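Leucine aminopeptidase 2 (Saccharomyces cerevisiae, PDB 2XQ0) is a zinc-dependent aminopeptidase of the M1 family that preferentially cleaves di- and tripeptides and also has low epoxide hydrolase activity in vitro. Local coordinates at residues Y271-M276 with H619-A624. Sequence-based numbering, arbitrary orientation.
With BES (2-(3-amino-2-hydroxy-4-phenyl-butyrylamino)-4-methyl-pentanoic acid), chain B.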
loop_
_atom_site.group_PDB
_atom_site.type_symbol
_atom_site.label_atom_id
_atom_site.label_comp_id
_atom_site.label_asym_id
_atom_site.label_seq_id
_atom_site.Cartn_x
_atom_site.Cartn_y
_atom_site.Cartn_z
ATOM N N TYR A 271 9.979 8.324 -1.601
ATOM C CA TYR A 271 8.758 7.559 -1.780
ATOM C C TYR A 271 8.211 7.053 -0.430
ATOM O O TYR A 271 8.932 6.414 0.336
ATOM C CB TYR A 271 8.990 6.412 -2.764
ATOM C CG TYR A 271 7.704 5.749 -3.180
ATOM C CD1 TYR A 271 6.814 6.395 -4.024
ATOM C CD2 TYR A 271 7.383 4.476 -2.733
ATOM C CE1 TYR A 271 5.633 5.799 -4.404
ATOM C CE2 TYR A 271 6.203 3.872 -3.099
ATOM C CZ TYR A 271 5.333 4.538 -3.933
ATOM O OH TYR A 271 4.167 3.934 -4.299
ATOM N N PRO A 272 6.929 7.334 -0.138
ATOM C CA PRO A 272 6.382 7.144 1.214
ATOM C C PRO A 272 5.724 5.788 1.503
ATOM O O PRO A 272 5.459 5.495 2.669
ATOM C CB PRO A 272 5.328 8.254 1.306
ATOM C CG PRO A 272 4.826 8.377 -0.111
ATOM C CD PRO A 272 5.972 8.017 -1.029
ATOM N N TYR A 273 5.445 4.986 0.482
ATOM C CA TYR A 273 4.844 3.679 0.714
ATOM C C TYR A 273 5.852 2.601 0.390
ATOM O O TYR A 273 6.945 2.901 -0.086
ATOM C CB TYR A 273 3.556 3.520 -0.099
ATOM C CG TYR A 273 2.533 4.577 0.252
ATOM C CD1 TYR A 273 1.618 4.374 1.270
ATOM C CD2 TYR A 273 2.511 5.794 -0.412
ATOM C CE1 TYR A 273 0.698 5.347 1.609
ATOM C CE2 TYR A 273 1.599 6.772 -0.083
ATOM C CZ TYR A 273 0.693 6.547 0.927
ATOM O OH TYR A 273 -0.221 7.527 1.255
ATOM N N GLY A 274 5.500 1.353 0.683
ATOM C CA GLY A 274 6.380 0.235 0.403
ATOM C C GLY A 274 6.220 -0.048 -1.079
ATOM O O GLY A 274 7.174 -0.372 -1.775
ATOM N N GLY A 275 4.999 0.118 -1.572
ATOM C CA GLY A 275 4.730 -0.134 -2.974
ATOM C C GLY A 275 3.351 0.326 -3.360
ATOM O O GLY A 275 2.538 0.605 -2.485
ATOM N N MET A 276 3.088 0.420 -4.664
ATOM C CA MET A 276 1.754 0.782 -5.150
ATOM C C MET A 276 1.570 -0.031 -6.404
ATOM O O MET A 276 2.424 0.003 -7.296
ATOM C CB MET A 276 1.644 2.267 -5.475
ATOM C CG MET A 276 0.311 2.668 -6.101
ATOM S SD MET A 276 -1.142 2.267 -5.078
ATOM C CE MET A 276 -2.400 2.018 -6.333
ATOM N N HIS A 619 7.958 13.275 1.174
ATOM C CA HIS A 619 6.712 13.410 0.410
ATOM C C HIS A 619 5.760 14.282 1.207
ATOM O O HIS A 619 5.794 14.262 2.441
ATOM C CB HIS A 619 6.059 12.038 0.148
ATOM C CG HIS A 619 4.951 12.075 -0.869
ATOM N ND1 HIS A 619 3.675 12.498 -0.568
ATOM C CD2 HIS A 619 4.939 11.755 -2.184
ATOM C CE1 HIS A 619 2.922 12.438 -1.653
ATOM N NE2 HIS A 619 3.665 11.992 -2.649
ATOM N N PRO A 620 4.911 15.058 0.513
ATOM C CA PRO A 620 3.933 15.910 1.203
ATOM C C PRO A 620 3.175 15.203 2.329
ATOM O O PRO A 620 2.979 15.795 3.398
ATOM C CB PRO A 620 2.957 16.276 0.088
ATOM C CG PRO A 620 3.792 16.303 -1.124
ATOM C CD PRO A 620 4.836 15.219 -0.952
ATOM N N ILE A 621 2.753 13.962 2.085
ATOM C CA ILE A 621 2.000 13.188 3.066
ATOM C C ILE A 621 2.833 12.915 4.300
ATOM O O ILE A 621 2.423 13.203 5.424
ATOM C CB ILE A 621 1.570 11.826 2.496
ATOM C CG1 ILE A 621 1.008 11.975 1.078
ATOM C CG2 ILE A 621 0.559 11.186 3.425
ATOM C CD1 ILE A 621 -0.382 12.543 1.013
ATOM N N CYS A 622 4.010 12.341 4.081
ATOM C CA CYS A 622 4.934 12.063 5.171
ATOM C C CYS A 622 5.339 13.333 5.937
ATOM O O CYS A 622 5.479 13.296 7.159
ATOM C CB CYS A 622 6.157 11.320 4.643
ATOM S SG CYS A 622 7.404 11.000 5.881
ATOM N N LYS A 623 5.514 14.456 5.236
ATOM C CA LYS A 623 5.823 15.713 5.922
ATOM C C LYS A 623 4.651 16.146 6.806
ATOM O O LYS A 623 4.847 16.610 7.937
ATOM C CB LYS A 623 6.192 16.832 4.935
ATOM C CG LYS A 623 6.679 18.119 5.609
ATOM C CD LYS A 623 6.984 19.221 4.588
ATOM C CE LYS A 623 7.216 20.571 5.275
ATOM N NZ LYS A 623 7.169 21.734 4.323
ATOM N N ALA A 624 3.436 15.982 6.283
ATOM C CA ALA A 624 2.221 16.364 6.996
ATOM C C ALA A 624 2.114 15.619 8.318
ATOM O O ALA A 624 1.913 16.208 9.383
ATOM C CB ALA A 624 0.999 16.083 6.138
HETATM N N2 BES B . -1.562 0.637 -2.535
HETATM C C1 BES B . -1.243 0.086 -1.234
HETATM C C6 BES B . -0.749 1.193 -0.300
HETATM C C7 BES B . -1.850 2.203 -0.062
HETATM C C8 BES B . -3.132 1.765 0.252
HETATM C C12 BES B . -1.589 3.565 -0.175
HETATM C C9 BES B . -4.149 2.688 0.465
HETATM C C11 BES B . -2.609 4.489 0.037
HETATM C C10 BES B . -3.890 4.051 0.359
HETATM C C2 BES B . -0.185 -1.018 -1.345
HETATM O O2 BES B . -0.537 -2.102 -2.217
HETATM C C3 BES B . 0.045 -1.545 0.032
HETATM O O3 BES B . -0.794 -2.245 0.604
HETATM N N1 BES B . 1.215 -1.128 0.498
HETATM C C4 BES B . 1.819 -1.404 1.786
HETATM C C13 BES B . 2.762 -2.563 1.491
HETATM C C14 BES B . 2.549 -3.751 2.420
HETATM C C15 BES B . 3.098 -5.021 1.780
HETATM C C16 BES B . 1.081 -3.919 2.805
HETATM C C5 BES B . 2.631 -0.192 2.144
HETATM O O1 BES B . 2.851 0.057 3.350
HETATM O O4 BES B . 3.056 0.534 1.210
#
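P272 lays the CG corner of its ring over one face of the H619 imidazole. This is a CH-pi contact: CG of P272 lies 4.1 Å from the centroid of the H619 ring, 27° off the ring normal. CD of P272 reaches CD2 of H619, and CB of P272 meets CB of H619. The imidazole is also fixed from within its own segment. H619 is the N-cap of helix 620-629, and its CG is anti to the backbone N (chi1 -168°). This swings the ring to the helix start, and the turn about chi2 brings ND1 to the I621 N-H, with 3.2 Å between I621 N and H619 ND1. The bond is nearly straight (171°) and close to the ring plane. P620 CD sits over the opposite face, toward the rim, so the imidazole lies between two prolines.

Y273 touches I621 more loosely, OH to CG2 at 4.3 Å. Its ring lies mainly against the inhibitor bestatin. The bestatin phenyl leans its C12 side over one face, the two planes tilted and not parallel, with Y273 CE1 3.4 Å from BES C12. Replacing Y273 by alanine would probably leave the C11-C12 side of the phenyl without the ring face it rests on and open a gap beside I621. G274 N donates to bestatin O4 at 2.6 Å. G275 N adds a weak bond to the same O4. M276 SD lies 3.0 Å from the bestatin amino nitrogen N2.

The contact thus joins the substrate-binding loop of the M1 catalytic domain to the last helix of the C-terminal region. Helix 589-600 packs against both sides through M589, Q128 of strand 127-130 touches H619, and strand 275-276 continues the loop beside strand 282-284.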